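Local coordinates for protein phosphoribosylaminoimidazole carboxylase, ATPase subunit (Thermotoga maritima, PDB 3AX6) that probably catalyses the ATP-dependent carboxylation of 5-aminoimidazole ribonucleotide with bicarbonate to N5-carboxyaminoimidazole ribonucleotide in purine biosynthesis, and binds ADP, at residues A[298-303]-A[355-360]; A[345-350]-A[359-364]. One frame throughout, in Å; residues are numbered along the deposited sequence.

Interaction 1 (A[298-303]-A[355-360])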
loop_
_atom_site.group_PDB
_atom_site.type_symbol
_atom_site.label_atom_id
_atom_site.label_comp_id
_atom_site.label_asym_id
_atom_site.label_seq_id
_atom_site.Cartn_x
_atom_site.Cartn_y
_atom_site.Cartn_z
ATOM N N PRO A 298 7.914 2.568 15.487
ATOM C CA PRO A 298 8.084 4.027 15.448
ATOM C C PRO A 298 8.447 4.487 14.039
ATOM O O PRO A 298 9.047 3.738 13.275
ATOM C CB PRO A 298 9.215 4.264 16.440
ATOM C CG PRO A 298 8.946 3.206 17.478
ATOM C CD PRO A 298 8.661 1.991 16.618
ATOM N N ALA A 299 8.100 5.723 13.702
ATOM C CA ALA A 299 8.382 6.232 12.370
ATOM C C ALA A 299 8.553 7.740 12.281
ATOM O O ALA A 299 7.983 8.506 13.054
ATOM C CB ALA A 299 7.272 5.791 11.417
ATOM N N VAL A 300 9.347 8.153 11.307
ATOM C CA VAL A 300 9.589 9.561 11.055
ATOM C C VAL A 300 9.317 9.780 9.572
ATOM O O VAL A 300 9.899 9.112 8.721
ATOM C CB VAL A 300 11.045 9.947 11.396
ATOM C CG1 VAL A 300 11.294 11.417 11.054
ATOM C CG2 VAL A 300 11.301 9.703 12.884
HETATM N N MSE A 301 8.391 10.684 9.272
HETATM C CA MSE A 301 8.049 10.988 7.887
HETATM C C MSE A 301 8.538 12.384 7.554
HETATM O O MSE A 301 8.395 13.313 8.359
HETATM C CB MSE A 301 6.538 10.921 7.663
HETATM C CG MSE A 301 6.137 11.250 6.232
HETATM SE SE MSE A 301 4.704 12.551 6.114
HETATM C CE MSE A 301 5.727 14.165 6.382
ATOM N N VAL A 302 9.117 12.522 6.365
ATOM C CA VAL A 302 9.636 13.801 5.891
ATOM C C VAL A 302 9.085 14.090 4.500
ATOM O O VAL A 302 9.099 13.222 3.622
ATOM C CB VAL A 302 11.196 13.796 5.807
ATOM C CG1 VAL A 302 11.689 15.085 5.171
ATOM C CG2 VAL A 302 11.801 13.635 7.184
ATOM N N ASN A 303 8.611 15.316 4.301
ATOM C CA ASN A 303 8.070 15.718 3.012
ATOM C C ASN A 303 9.175 16.016 2.018
ATOM O O ASN A 303 10.209 16.567 2.371
ATOM C CB ASN A 303 7.189 16.969 3.149
ATOM C CG ASN A 303 5.871 16.681 3.827
ATOM O OD1 ASN A 303 5.157 15.758 3.448
ATOM N ND2 ASN A 303 5.536 17.480 4.835
ATOM N N GLU A 355 14.509 7.663 18.105
ATOM C CA GLU A 355 15.614 8.599 17.953
ATOM C C GLU A 355 16.531 8.200 16.791
ATOM O O GLU A 355 17.146 9.055 16.156
ATOM C CB GLU A 355 16.398 8.712 19.261
ATOM C CG GLU A 355 15.603 9.400 20.370
ATOM C CD GLU A 355 15.257 10.848 20.044
ATOM O OE1 GLU A 355 14.391 11.425 20.733
ATOM O OE2 GLU A 355 15.856 11.415 19.107
ATOM N N ARG A 356 16.626 6.907 16.506
ATOM C CA ARG A 356 17.442 6.459 15.385
ATOM C C ARG A 356 16.656 6.751 14.118
ATOM O O ARG A 356 17.224 7.047 13.071
ATOM C CB ARG A 356 17.718 4.958 15.452
ATOM C CG ARG A 356 18.816 4.549 16.402
ATOM C CD ARG A 356 19.583 3.378 15.804
ATOM N NE ARG A 356 18.689 2.317 15.339
ATOM C CZ ARG A 356 19.073 1.296 14.576
ATOM N NH1 ARG A 356 20.337 1.196 14.188
ATOM N NH2 ARG A 356 18.194 0.373 14.198
ATOM N N ALA A 357 15.336 6.650 14.211
ATOM C CA ALA A 357 14.504 6.930 13.054
ATOM C C ALA A 357 14.710 8.393 12.676
ATOM O O ALA A 357 14.966 8.712 11.516
ATOM C CB ALA A 357 13.038 6.661 13.373
ATOM N N LEU A 358 14.617 9.277 13.667
ATOM C CA LEU A 358 14.792 10.706 13.439
ATOM C C LEU A 358 16.192 11.022 12.920
ATOM O O LEU A 358 16.363 11.868 12.038
ATOM C CB LEU A 358 14.540 11.485 14.732
ATOM C CG LEU A 358 14.785 12.997 14.684
ATOM C CD1 LEU A 358 13.847 13.643 13.674
ATOM C CD2 LEU A 358 14.573 13.590 16.083
ATOM N N GLU A 359 17.192 10.335 13.466
ATOM C CA GLU A 359 18.571 10.553 13.050
ATOM C C GLU A 359 18.736 10.195 11.582
ATOM O O GLU A 359 19.301 10.964 10.802
ATOM C CB GLU A 359 19.528 9.710 13.903
ATOM C CG GLU A 359 21.016 9.934 13.588
ATOM C CD GLU A 359 21.528 9.111 12.404
ATOM O OE1 GLU A 359 22.587 9.471 11.845
ATOM O OE2 GLU A 359 20.890 8.098 12.042
ATOM N N LYS A 360 18.236 9.019 11.216
ATOM C CA LYS A 360 18.324 8.551 9.842
ATOM C C LYS A 360 17.562 9.487 8.913
ATOM O O LYS A 360 18.066 9.875 7.855
ATOM C CB LYS A 360 17.750 7.143 9.725
ATOM C CG LYS A 360 18.532 6.064 10.455
ATOM C CD LYS A 360 17.826 4.728 10.309
ATOM C CE LYS A 360 18.560 3.606 11.017
ATOM N NZ LYS A 360 17.915 2.284 10.759
#
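A357 turns its methyl group toward V300 of strand 299-305, and CB of A357 meets CG2 of V300 at 3.5 Å. The valine's CG2 stands anti to its own carbonyl carbon, which carries this branch toward the helix backbone at the A357-L358 peptide. L358 follows: its N lies 3.4 Å from CG2 of V300, a methyl-to-backbone packing contact, and its CB is 4.1 Å from the same methyl. One branch of V300 thus sits against two successive helix residues. The L358 side chain also touches R215. The CA atoms of V300 and L358 are 5.8 Å apart, a close approach of helix to strand, with the small side chain of A357 beside it. All three touching residues are buried, and the contact between them is apolar. T209 of strand 209-212 also touches V300. Helix 354-364 packs along one face of the antiparallel sheet that continues from the ATP-grasp strands, in which strand 299-305 lies between strands 209-212 and 343-350.

Interaction 2 (A[345-350]-A[359-364])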
loop_
_atom_site.group_PDB
_atom_site.type_symbol
_atom_site.label_atom_id
_atom_site.label_comp_id
_atom_site.label_asym_id
_atom_site.label_seq_id
_atom_site.Cartn_x
_atom_site.Cartn_y
_atom_site.Cartn_z
ATOM N N GLY A 345 6.271 14.569 -2.768
ATOM C CA GLY A 345 6.178 13.263 -2.143
ATOM C C GLY A 345 6.698 13.292 -0.725
ATOM O O GLY A 345 6.854 14.362 -0.129
ATOM N N HIS A 346 6.943 12.112 -0.172
ATOM C CA HIS A 346 7.483 12.005 1.169
ATOM C C HIS A 346 8.255 10.701 1.277
ATOM O O HIS A 346 8.135 9.827 0.414
ATOM C CB HIS A 346 6.364 12.056 2.238
ATOM C CG HIS A 346 5.483 10.838 2.280
ATOM N ND1 HIS A 346 4.339 10.717 1.521
ATOM C CD2 HIS A 346 5.576 9.694 2.999
ATOM C CE1 HIS A 346 3.765 9.552 1.770
ATOM N NE2 HIS A 346 4.497 8.910 2.663
ATOM N N PHE A 347 9.083 10.592 2.308
ATOM C CA PHE A 347 9.818 9.372 2.551
ATOM C C PHE A 347 9.665 9.115 4.036
ATOM O O PHE A 347 9.430 10.046 4.810
ATOM C CB PHE A 347 11.291 9.480 2.096
ATOM C CG PHE A 347 12.154 10.382 2.937
ATOM C CD1 PHE A 347 12.697 9.934 4.137
ATOM C CD2 PHE A 347 12.479 11.663 2.491
ATOM C CE1 PHE A 347 13.556 10.743 4.876
ATOM C CE2 PHE A 347 13.334 12.482 3.218
ATOM C CZ PHE A 347 13.878 12.027 4.411
ATOM N N THR A 348 9.749 7.851 4.429
ATOM C CA THR A 348 9.578 7.472 5.822
ATOM C C THR A 348 10.716 6.584 6.290
ATOM O O THR A 348 11.275 5.806 5.520
ATOM C CB THR A 348 8.261 6.706 6.018
ATOM O OG1 THR A 348 7.161 7.523 5.595
ATOM C CG2 THR A 348 8.070 6.349 7.472
ATOM N N VAL A 349 11.057 6.709 7.562
ATOM C CA VAL A 349 12.120 5.911 8.133
ATOM C C VAL A 349 11.566 5.217 9.362
ATOM O O VAL A 349 11.307 5.864 10.384
ATOM C CB VAL A 349 13.321 6.795 8.539
ATOM C CG1 VAL A 349 14.312 5.990 9.350
ATOM C CG2 VAL A 349 13.992 7.357 7.290
ATOM N N VAL A 350 11.355 3.905 9.257
ATOM C CA VAL A 350 10.837 3.141 10.384
ATOM C C VAL A 350 11.992 2.497 11.131
ATOM O O VAL A 350 12.934 1.988 10.522
ATOM C CB VAL A 350 9.830 2.051 9.934
ATOM C CG1 VAL A 350 8.604 2.709 9.331
ATOM C CG2 VAL A 350 10.474 1.109 8.925
ATOM N N GLU A 359 17.192 10.335 13.466
ATOM C CA GLU A 359 18.571 10.553 13.050
ATOM C C GLU A 359 18.736 10.195 11.582
ATOM O O GLU A 359 19.301 10.964 10.802
ATOM C CB GLU A 359 19.528 9.710 13.903
ATOM C CG GLU A 359 21.016 9.934 13.588
ATOM C CD GLU A 359 21.528 9.111 12.404
ATOM O OE1 GLU A 359 22.587 9.471 11.845
ATOM O OE2 GLU A 359 20.890 8.098 12.042
ATOM N N LYS A 360 18.236 9.019 11.216
ATOM C CA LYS A 360 18.324 8.551 9.842
ATOM C C LYS A 360 17.562 9.487 8.913
ATOM O O LYS A 360 18.066 9.875 7.855
ATOM C CB LYS A 360 17.750 7.143 9.725
ATOM C CG LYS A 360 18.532 6.064 10.455
ATOM C CD LYS A 360 17.826 4.728 10.309
ATOM C CE LYS A 360 18.560 3.606 11.017
ATOM N NZ LYS A 360 17.915 2.284 10.759
ATOM N N ALA A 361 16.354 9.860 9.322
ATOM C CA ALA A 361 15.508 10.731 8.519
ATOM C C ALA A 361 16.151 12.075 8.216
ATOM O O ALA A 361 16.143 12.524 7.069
ATOM C CB ALA A 361 14.171 10.939 9.205
ATOM N N LEU A 362 16.700 12.723 9.242
ATOM C CA LEU A 362 17.336 14.027 9.057
ATOM C C LEU A 362 18.586 13.920 8.201
ATOM O O LEU A 362 18.928 14.840 7.463
ATOM C CB LEU A 362 17.689 14.645 10.409
ATOM C CG LEU A 362 16.486 14.982 11.288
ATOM C CD1 LEU A 362 16.961 15.736 12.528
ATOM C CD2 LEU A 362 15.493 15.829 10.490
ATOM N N ARG A 363 19.262 12.785 8.310
ATOM C CA ARG A 363 20.470 12.533 7.544
ATOM C C ARG A 363 20.109 12.359 6.067
ATOM O O ARG A 363 20.836 12.815 5.179
ATOM C CB ARG A 363 21.151 11.275 8.081
ATOM C CG ARG A 363 22.477 10.936 7.435
ATOM C CD ARG A 363 23.204 9.905 8.277
ATOM N NE ARG A 363 22.431 8.678 8.403
ATOM C CZ ARG A 363 22.703 7.713 9.274
ATOM N NH1 ARG A 363 23.733 7.839 10.103
ATOM N NH2 ARG A 363 21.949 6.623 9.322
ATOM N N ALA A 364 18.977 11.706 5.816
ATOM C CA ALA A 364 18.510 11.470 4.455
ATOM C C ALA A 364 17.800 12.699 3.878
ATOM O O ALA A 364 17.707 12.858 2.662
ATOM C CB ALA A 364 17.574 10.269 4.432
#
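Strand 343-350 and helix 354-364 form a beta-alpha unit of the PurK C-terminal domain, in which the chain leaves the strand, turns back and lays the helix over the sheet at F347 and V349. The short segments run nearly antiparallel, at 149°, with their axes 8.2 Å apart at closest approach. V349 splits its two methyls between neighbouring helix residues. CG1, anti to the backbone N (chi1 170°), rests on K360 CB at 3.6 Å and also reaches CD of that extended chain, which it meets at a slant. CG2 lies 3.9 Å from A361 CA. Two residues back along the strand, F347 holds CG between its backbone N and carbonyl carbon (chi1 71°), which aims the ring at the next helical turn. Its CZ comes edge-on to the carbonyl O of A361 at 3.5 Å, with the oxygen near the ring plane, while CE1 is 4.1 Å from CB of A364. With an alanine here in place of F347, losing the edge contact to A361 O and the packing on A364 CB is likely to open a gap and leave L328 and L368 without the ring. The amino group of K360 reaches past the contact to the backbone O of E326 and the carboxylate of D351. The lysine therefore serves both chemistries: its aliphatic stem is buried against V349, while its charged end is held by an acidic group and a carbonyl. Between the segments the contact is essentially apolar, and the ring C-H edge facing the A361 oxygen implies at most a weak electrostatic attraction.

How the interactions relate
Interactions 1 and 2, with centres about 5 Å apart, are neighbouring parts of one buried layer between helix 354-364 and the sheet. Their strands, 299-305 and 343-350, are antiparallel neighbours, joined by probable hydrogen bonds from V349 N to V300 O and from F347 N to V302 O, both 2.9 Å. The helix segments overlap at E359 and K360. A361, a helix residue of interaction 2, bridges the two contacts: its CB lies 3.5 Å from V300 CG1, and it touches both strands, V300 and V302 on one, F347 and V349 on the other. Both contacts lie away from the ADP pocket and belong to the packing of the C-terminal domain.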